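Local coordinates for Alr4995 protein (Nostoc sp., PDB 6LRF) that probably acts as a bifunctional arginine dihydrolase and ornithine cyclodeaminase, turning arginine into ornithine and ornithine into proline, at residues Val676-Asp679 with Val680-Leu684. Numbering follows the deposited sequence.
Sequences VVTD and VGLFL
Asp-679 caps the start of the helix that follows it, its side chain accepting from Leu-682 N. Starting at the base of the side chain, CB of Asp-679 rests 3.7 Å from CB of Leu-682. CG is trans to the Asp-679 backbone nitrogen (chi1 179°), and this carries the carboxylate toward the N-H groups at the helix start. There OD1 accepts from Leu-682 N at 2.6 Å. The bond is fairly straight, 158° at the hydrogen. The donor meets OD1 on its anti side and sits 33° out of the carboxylate plane. Gly-681 N lies equally close to OD1, at 2.6 Å. The helix start would probably favour the charged form of the carboxylate. OD2 turns to another chain and accepts from the backbone N of Glu-467 of the second subunit. Both oxygens are thus engaged, which fixes the rotation of the group. Changing Asp-679 to an alanine removes both acceptors and would probably leave the N-H groups of Leu-682 and of Glu-467 in the second subunit without these partners.

The backbone follows suit: Phe-683 N donates to Asp-679 O at 2.9 Å. Nearer the strand the contact is largely apolar. CG2 of Val-676 approaches the Phe-683 ring obliquely, 3.8 Å from CD1. CG2 of Thr-678 lies 4.2 Å from CB of Phe-683, and the two side chains cross at about a right angle. Val-655 on the neighbouring strand and Val-474 on helix 467-486 also pack against Phe-683.

This is an aspartate N-cap at a tight strand-to-helix turn. It joins strand 673-677, the last strand of a parallel sheet with the 3-2-1-4-5-6 order of a Rossmann fold, to helix 680-694.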
# COMPACT_ATOMS: atom_id res chain seq x y z
N VAL B 676 3.44 -8.54 -12.72
CA VAL B 676 2.73 -7.26 -12.73
C VAL B 676 1.85 -7.15 -11.50
O VAL B 676 1.24 -8.13 -11.06
CB VAL B 676 1.85 -7.05 -14.00
CG1 VAL B 676 2.69 -6.54 -15.15
CG2 VAL B 676 1.13 -8.32 -14.37
N VAL B 677 1.80 -5.95 -10.94
CA VAL B 677 0.97 -5.66 -9.78
C VAL B 677 -0.24 -4.92 -10.28
O VAL B 677 -0.17 -3.73 -10.59
CB VAL B 677 1.70 -4.83 -8.74
CG1 VAL B 677 0.77 -4.55 -7.58
CG2 VAL B 677 2.93 -5.56 -8.27
N THR B 678 -1.35 -5.63 -10.38
CA THR B 678 -2.51 -5.09 -11.05
C THR B 678 -3.75 -5.93 -10.73
O THR B 678 -3.67 -6.96 -10.06
CB THR B 678 -2.28 -5.01 -12.58
OG1 THR B 678 -3.23 -4.13 -13.18
CG2 THR B 678 -2.36 -6.39 -13.23
N ASP B 679 -4.89 -5.44 -11.18
CA ASP B 679 -6.14 -6.18 -11.09
C ASP B 679 -6.06 -7.37 -12.03
O ASP B 679 -5.82 -7.19 -13.24
CB ASP B 679 -7.31 -5.26 -11.47
CG ASP B 679 -8.66 -5.96 -11.44
OD1 ASP B 679 -8.86 -6.90 -12.24
OD2 ASP B 679 -9.52 -5.53 -10.64
N VAL B 680 -6.29 -8.58 -11.52
CA VAL B 680 -6.08 -9.77 -12.34
C VAL B 680 -7.19 -9.90 -13.39
O VAL B 680 -6.98 -10.46 -14.48
CB VAL B 680 -5.99 -11.06 -11.47
CG1 VAL B 680 -7.33 -11.39 -10.84
CG2 VAL B 680 -5.52 -12.23 -12.31
N GLY B 681 -8.37 -9.36 -13.08
CA GLY B 681 -9.44 -9.33 -14.07
C GLY B 681 -9.08 -8.38 -15.19
O GLY B 681 -9.33 -8.67 -16.37
N LEU B 682 -8.50 -7.24 -14.84
CA LEU B 682 -7.97 -6.33 -15.85
C LEU B 682 -6.96 -7.08 -16.72
O LEU B 682 -7.04 -7.04 -17.96
CB LEU B 682 -7.31 -5.10 -15.21
CG LEU B 682 -6.59 -4.18 -16.21
CD1 LEU B 682 -7.53 -3.76 -17.34
CD2 LEU B 682 -6.03 -2.96 -15.52
N PHE B 683 -6.02 -7.76 -16.06
CA PHE B 683 -4.97 -8.52 -16.75
C PHE B 683 -5.58 -9.52 -17.72
O PHE B 683 -5.18 -9.59 -18.88
CB PHE B 683 -4.06 -9.24 -15.74
CG PHE B 683 -2.96 -10.05 -16.39
CD1 PHE B 683 -1.73 -9.48 -16.65
CD2 PHE B 683 -3.17 -11.38 -16.74
CE1 PHE B 683 -0.72 -10.21 -17.25
CE2 PHE B 683 -2.16 -12.12 -17.34
CZ PHE B 683 -0.94 -11.53 -17.59
N LEU B 684 -6.54 -10.31 -17.23
CA LEU B 684 -7.18 -11.33 -18.06
C LEU B 684 -8.00 -10.73 -19.19
O LEU B 684 -8.12 -11.31 -20.28
CB LEU B 684 -8.07 -12.23 -17.19
CG LEU B 684 -7.31 -13.19 -16.27
CD1 LEU B 684 -8.19 -13.73 -15.15
CD2 LEU B 684 -6.72 -14.34 -17.09